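Local coordinates for EGF family domain-containing protein (Toxoplasma gondii, PDB 4Z80) that binds a peptide of the rhoptry neck protein RON2L1 through its ectodomain and, as an AMA-family membrane antigen, probably serves host-cell invasion at the moving junction, at residues V400-D412 / A423-E435. Residues are numbered along the deposited sequence; the frame is centred on the assembly and turned at random. Where two conformers were deposited one is given.
Sequences VRGYHWATFVATD and ARGKCFFYSTVPE. With SO4 (sulfate ion), chain J.
The indole of W405 is sandwiched: P434 sets CD over its five-membered ring, 3.6 Å from the centroid, a CH-pi contact, and the carbonyl O of T432 lies over the same face near the rim, 3.3 Å from W405 CE3. H404 CB sits over the opposite face near the rim, and the backbone of Y430 and S431 runs along the edge. Strands 405-410 and 424-430 pair here between 371-377 and 443-447 in a four-stranded antiparallel sheet with helix 378-387 packed on it, consistent with the PAN-type fold of AMA proteins. With CG beside its own backbone N (chi1 -49°), W405 leans past the end of strand 424-430 onto the following loop; its NE1 hydrogen-bonds to the carbonyl of F19, and W355 meets it edge-to-face. On the helix-covered face, with A406, F408, C427 and F429, the Y403 ring has F429 CB over one side and R401 CB over the other; the Y403 and F429 rings are near parallel (16°) but slid apart. C427 is disulfide-bonded to C381 of that helix. On the opposite face, V409 CG2 meets the edge of F428 at CE2, 3.7 Å away. In the pair T407-F428, each backbone N hydrogen-bonds to the other's O, and V409 and K426 repeat this. G425, paired with A410, makes a CA-H...O contact, CA 3.3 Å from V409 O. T407 OG1 is hydrogen-bonded to W355 N and Y430 OH to a glycerol. The Y430 ring turns its edge to T407, CE2 3.4 Å from OG1, and one water bridges T407 OG1 and Y430 OH, 2.7 Å from each.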
loop_
_atom_site.group_PDB
_atom_site.type_symbol
_atom_site.label_atom_id
_atom_site.label_comp_id
_atom_site.label_asym_id
_atom_site.label_seq_id
_atom_site.Cartn_x
_atom_site.Cartn_y
_atom_site.Cartn_z
ATOM N N VAL A 400 -11.353 -17.758 -4.226
ATOM C CA VAL A 400 -11.280 -17.531 -2.789
ATOM C C VAL A 400 -12.447 -18.223 -2.093
ATOM O O VAL A 400 -13.524 -18.384 -2.669
ATOM C CB VAL A 400 -11.250 -16.024 -2.436
ATOM C CG1 VAL A 400 -10.013 -15.370 -3.030
ATOM C CG2 VAL A 400 -12.509 -15.310 -2.900
ATOM N N ARG A 401 -12.215 -18.639 -0.849
ATOM C CA ARG A 401 -13.128 -19.519 -0.123
ATOM C C ARG A 401 -13.533 -18.993 1.247
ATOM O O ARG A 401 -14.368 -19.596 1.918
ATOM C CB ARG A 401 -12.483 -20.888 0.078
ATOM C CG ARG A 401 -12.077 -21.647 -1.186
ATOM C CD ARG A 401 -13.271 -22.274 -1.887
ATOM N NE ARG A 401 -13.952 -21.304 -2.726
ATOM C CZ ARG A 401 -15.130 -21.501 -3.307
ATOM N NH1 ARG A 401 -15.654 -20.542 -4.056
ATOM N NH2 ARG A 401 -15.777 -22.648 -3.145
ATOM N N GLY A 402 -12.906 -17.907 1.686
ATOM C CA GLY A 402 -13.167 -17.368 3.009
ATOM C C GLY A 402 -12.241 -17.914 4.080
ATOM O O GLY A 402 -12.542 -17.795 5.271
ATOM N N TYR A 403 -11.126 -18.512 3.672
ATOM C CA TYR A 403 -10.165 -19.079 4.621
ATOM C C TYR A 403 -9.178 -18.005 5.066
ATOM O O TYR A 403 -8.480 -17.436 4.228
ATOM C CB TYR A 403 -9.369 -20.235 4.001
ATOM C CG TYR A 403 -10.163 -21.340 3.329
ATOM C CD1 TYR A 403 -11.469 -21.632 3.702
ATOM C CD2 TYR A 403 -9.578 -22.099 2.327
ATOM C CE1 TYR A 403 -12.177 -22.655 3.068
ATOM C CE2 TYR A 403 -10.263 -23.118 1.708
ATOM C CZ TYR A 403 -11.551 -23.389 2.077
ATOM O OH TYR A 403 -12.208 -24.406 1.407
ATOM N N HIS A 404 -9.089 -17.748 6.370
ATOM C CA HIS A 404 -8.136 -16.751 6.873
ATOM C C HIS A 404 -7.135 -17.309 7.864
ATOM O O HIS A 404 -6.234 -16.582 8.291
ATOM C CB HIS A 404 -8.876 -15.583 7.508
ATOM C CG HIS A 404 -9.657 -14.800 6.510
ATOM N ND1 HIS A 404 -9.050 -14.067 5.512
ATOM C CD2 HIS A 404 -10.988 -14.710 6.292
ATOM C CE1 HIS A 404 -9.979 -13.523 4.746
ATOM N NE2 HIS A 404 -11.164 -13.902 5.195
ATOM N N TRP A 405 -7.280 -18.584 8.208
ATOM C CA TRP A 405 -6.421 -19.255 9.177
ATOM C C TRP A 405 -6.105 -20.632 8.641
ATOM O O TRP A 405 -6.999 -21.312 8.130
ATOM C CB TRP A 405 -7.111 -19.364 10.545
ATOM C CG TRP A 405 -7.694 -18.071 11.007
ATOM C CD1 TRP A 405 -7.083 -17.117 11.774
ATOM C CD2 TRP A 405 -8.998 -17.558 10.699
ATOM N NE1 TRP A 405 -7.929 -16.050 11.969
ATOM C CE2 TRP A 405 -9.109 -16.295 11.315
ATOM C CE3 TRP A 405 -10.084 -18.045 9.961
ATOM C CZ2 TRP A 405 -10.262 -15.523 11.230
ATOM C CZ3 TRP A 405 -11.219 -17.276 9.875
ATOM C CH2 TRP A 405 -11.305 -16.026 10.492
ATOM N N ALA A 406 -4.842 -21.037 8.755
ATOM C CA ALA A 406 -4.443 -22.393 8.426
ATOM C C ALA A 406 -3.494 -22.940 9.475
ATOM O O ALA A 406 -2.687 -22.197 10.047
ATOM C CB ALA A 406 -3.789 -22.451 7.061
ATOM N N THR A 407 -3.584 -24.243 9.711
ATOM C CA THR A 407 -2.638 -24.961 10.556
ATOM C C THR A 407 -1.893 -25.920 9.672
ATOM O O THR A 407 -2.512 -26.756 9.001
ATOM C CB THR A 407 -3.333 -25.749 11.691
ATOM O OG1 THR A 407 -3.988 -24.846 12.588
ATOM C CG2 THR A 407 -2.334 -26.615 12.475
ATOM N N PHE A 408 -0.574 -25.784 9.659
ATOM C CA PHE A 408 0.299 -26.710 8.965
ATOM C C PHE A 408 0.778 -27.768 9.939
ATOM O O PHE A 408 1.250 -27.441 11.023
ATOM C CB PHE A 408 1.484 -25.982 8.350
ATOM C CG PHE A 408 2.457 -26.887 7.659
ATOM C CD1 PHE A 408 2.189 -27.361 6.389
ATOM C CD2 PHE A 408 3.649 -27.247 8.269
ATOM C CE1 PHE A 408 3.079 -28.192 5.739
ATOM C CE2 PHE A 408 4.551 -28.075 7.620
ATOM C CZ PHE A 408 4.268 -28.547 6.354
ATOM N N VAL A 409 0.626 -29.034 9.563
ATOM C CA VAL A 409 1.082 -30.149 10.380
ATOM C C VAL A 409 2.150 -30.902 9.606
ATOM O O VAL A 409 1.855 -31.581 8.621
ATOM C CB VAL A 409 -0.083 -31.089 10.753
ATOM C CG1 VAL A 409 0.406 -32.219 11.675
ATOM C CG2 VAL A 409 -1.219 -30.303 11.408
ATOM N N ALA A 410 3.401 -30.779 10.045
ATOM C CA ALA A 410 4.516 -31.448 9.389
ATOM C C ALA A 410 4.446 -32.940 9.639
ATOM O O ALA A 410 4.037 -33.382 10.716
ATOM C CB ALA A 410 5.838 -30.900 9.882
ATOM N N THR A 411 4.850 -33.714 8.642
ATOM C CA THR A 411 4.850 -35.162 8.774
ATOM C C THR A 411 5.747 -35.595 9.936
ATOM O O THR A 411 5.317 -36.365 10.795
ATOM C CB THR A 411 5.300 -35.833 7.469
ATOM O OG1 THR A 411 4.389 -35.471 6.420
ATOM C CG2 THR A 411 5.319 -37.352 7.613
ATOM N N ASP A 412 6.981 -35.089 9.972
ATOM C CA ASP A 412 7.905 -35.419 11.059
ATOM C C ASP A 412 9.029 -34.392 11.212
ATOM O O ASP A 412 10.212 -34.737 11.210
ATOM C CB ASP A 412 8.503 -36.814 10.845
ATOM C CG ASP A 412 9.178 -36.965 9.495
ATOM O OD1 ASP A 412 9.547 -35.941 8.878
ATOM O OD2 ASP A 412 9.346 -38.122 9.050
ATOM N N ALA A 423 10.255 -28.944 5.284
ATOM C CA ALA A 423 9.356 -30.003 5.720
ATOM C C ALA A 423 8.104 -30.054 4.866
ATOM O O ALA A 423 7.600 -29.020 4.442
ATOM C CB ALA A 423 8.972 -29.805 7.167
ATOM N N ARG A 424 7.611 -31.263 4.616
ATOM C CA ARG A 424 6.315 -31.422 3.981
ATOM C C ARG A 424 5.306 -31.932 5.000
ATOM O O ARG A 424 5.668 -32.501 6.035
ATOM C CB ARG A 424 6.414 -32.351 2.770
ATOM C CG ARG A 424 7.301 -31.764 1.658
ATOM C CD ARG A 424 6.764 -32.034 0.260
ATOM N NE ARG A 424 7.444 -31.199 -0.732
ATOM C CZ ARG A 424 6.850 -30.339 -1.557
ATOM N NH1 ARG A 424 5.529 -30.174 -1.558
ATOM N NH2 ARG A 424 7.591 -29.637 -2.403
ATOM N N GLY A 425 4.034 -31.691 4.715
ATOM C CA GLY A 425 2.968 -32.072 5.607
ATOM C C GLY A 425 1.621 -31.663 5.051
ATOM O O GLY A 425 1.458 -31.495 3.842
ATOM N N LYS A 426 0.666 -31.492 5.952
ATOM C CA LYS A 426 -0.714 -31.236 5.591
ATOM C C LYS A 426 -1.144 -29.843 6.034
ATOM O O LYS A 426 -0.862 -29.441 7.162
ATOM C CB LYS A 426 -1.604 -32.296 6.228
ATOM C CG LYS A 426 -2.907 -32.533 5.514
ATOM C CD LYS A 426 -3.543 -33.815 6.021
ATOM C CE LYS A 426 -4.655 -34.297 5.124
ATOM N NZ LYS A 426 -4.389 -35.699 4.690
ATOM N N CYS A 427 -1.805 -29.118 5.131
ATOM C CA CYS A 427 -2.401 -27.816 5.437
ATOM C C CYS A 427 -3.869 -27.939 5.708
ATOM O O CYS A 427 -4.598 -28.474 4.881
ATOM C CB CYS A 427 -2.264 -26.839 4.287
ATOM S SG CYS A 427 -0.756 -26.889 3.398
ATOM N N PHE A 428 -4.318 -27.437 6.851
ATOM C CA PHE A 428 -5.737 -27.420 7.188
ATOM C C PHE A 428 -6.251 -25.993 7.156
ATOM O O PHE A 428 -5.709 -25.129 7.833
ATOM C CB PHE A 428 -5.983 -28.039 8.564
ATOM C CG PHE A 428 -5.619 -29.485 8.638
ATOM C CD1 PHE A 428 -6.531 -30.462 8.285
ATOM C CD2 PHE A 428 -4.356 -29.872 9.049
ATOM C CE1 PHE A 428 -6.191 -31.793 8.349
ATOM C CE2 PHE A 428 -4.013 -31.204 9.114
ATOM C CZ PHE A 428 -4.929 -32.165 8.765
ATOM N N PHE A 429 -7.298 -25.750 6.373
ATOM C CA PHE A 429 -7.832 -24.406 6.171
ATOM C C PHE A 429 -9.121 -24.193 6.953
ATOM O O PHE A 429 -9.990 -25.073 6.997
ATOM C CB PHE A 429 -8.092 -24.151 4.678
ATOM C CG PHE A 429 -6.878 -24.257 3.807
ATOM C CD1 PHE A 429 -5.947 -23.236 3.765
ATOM C CD2 PHE A 429 -6.685 -25.359 2.991
ATOM C CE1 PHE A 429 -4.835 -23.320 2.949
ATOM C CE2 PHE A 429 -5.572 -25.452 2.177
ATOM C CZ PHE A 429 -4.642 -24.428 2.157
ATOM N N TYR A 430 -9.254 -23.008 7.550
ATOM C CA TYR A 430 -10.386 -22.678 8.402
ATOM C C TYR A 430 -11.061 -21.372 8.022
ATOM O O TYR A 430 -10.394 -20.426 7.581
ATOM C CB TYR A 430 -9.926 -22.570 9.854
ATOM C CG TYR A 430 -9.147 -23.758 10.359
ATOM C CD1 TYR A 430 -9.779 -24.953 10.668
ATOM C CD2 TYR A 430 -7.773 -23.673 10.559
ATOM C CE1 TYR A 430 -9.063 -26.029 11.145
ATOM C CE2 TYR A 430 -7.050 -24.741 11.025
ATOM C CZ TYR A 430 -7.696 -25.916 11.323
ATOM O OH TYR A 430 -6.962 -26.974 11.794
ATOM N N SER A 431 -12.375 -21.309 8.256
ATOM C CA SER A 431 -13.130 -20.066 8.138
ATOM C C SER A 431 -13.762 -19.646 9.470
ATOM O O SER A 431 -14.553 -18.701 9.513
ATOM C CB SER A 431 -14.214 -20.195 7.067
ATOM O OG SER A 431 -15.159 -21.186 7.426
ATOM N N THR A 432 -13.384 -20.342 10.545
ATOM C CA THR A 432 -13.866 -20.080 11.903
ATOM C C THR A 432 -12.920 -19.127 12.622
ATOM O O THR A 432 -11.709 -19.286 12.520
ATOM C CB THR A 432 -13.964 -21.376 12.725
ATOM O OG1 THR A 432 -14.824 -22.317 12.063
ATOM C CG2 THR A 432 -14.500 -21.096 14.131
ATOM N N VAL A 433 -13.468 -18.155 13.348
ATOM C CA VAL A 433 -12.655 -17.221 14.123
ATOM C C VAL A 433 -12.032 -17.951 15.314
ATOM O O VAL A 433 -12.752 -18.545 16.118
ATOM C CB VAL A 433 -13.496 -16.034 14.611
ATOM C CG1 VAL A 433 -12.711 -15.142 15.575
ATOM C CG2 VAL A 433 -13.981 -15.224 13.429
ATOM N N PRO A 434 -10.694 -17.900 15.447
ATOM C CA PRO A 434 -10.048 -18.641 16.538
ATOM C C PRO A 434 -10.134 -17.947 17.901
ATOM O O PRO A 434 -10.195 -16.718 17.971
ATOM C CB PRO A 434 -8.595 -18.731 16.076
ATOM C CG PRO A 434 -8.385 -17.487 15.284
ATOM C CD PRO A 434 -9.705 -17.248 14.565
ATOM N N GLU A 435 -10.116 -18.745 18.966
ATOM C CA GLU A 435 -10.248 -18.228 20.329
ATOM C C GLU A 435 -9.072 -18.631 21.211
ATOM O O GLU A 435 -8.915 -18.112 22.309
ATOM C CB GLU A 435 -11.537 -18.730 20.974
ATOM C CG GLU A 435 -12.789 -18.395 20.196
ATOM C CD GLU A 435 -13.994 -19.192 20.668
ATOM O OE1 GLU A 435 -13.854 -20.008 21.605
ATOM O OE2 GLU A 435 -15.084 -19.015 20.083
HETATM S S SO4 J . -18.628 -22.253 -5.476
HETATM O O1 SO4 J . -20.003 -21.864 -5.779
HETATM O O2 SO4 J . -18.535 -22.588 -4.054
HETATM O O3 SO4 J . -17.734 -21.144 -5.809
HETATM O O4 SO4 J . -18.269 -23.441 -6.248
HETATM O O HOH W 1 -5.780 -26.217 14.129
HETATM O O HOH W 2 7.797 -33.140 7.898
#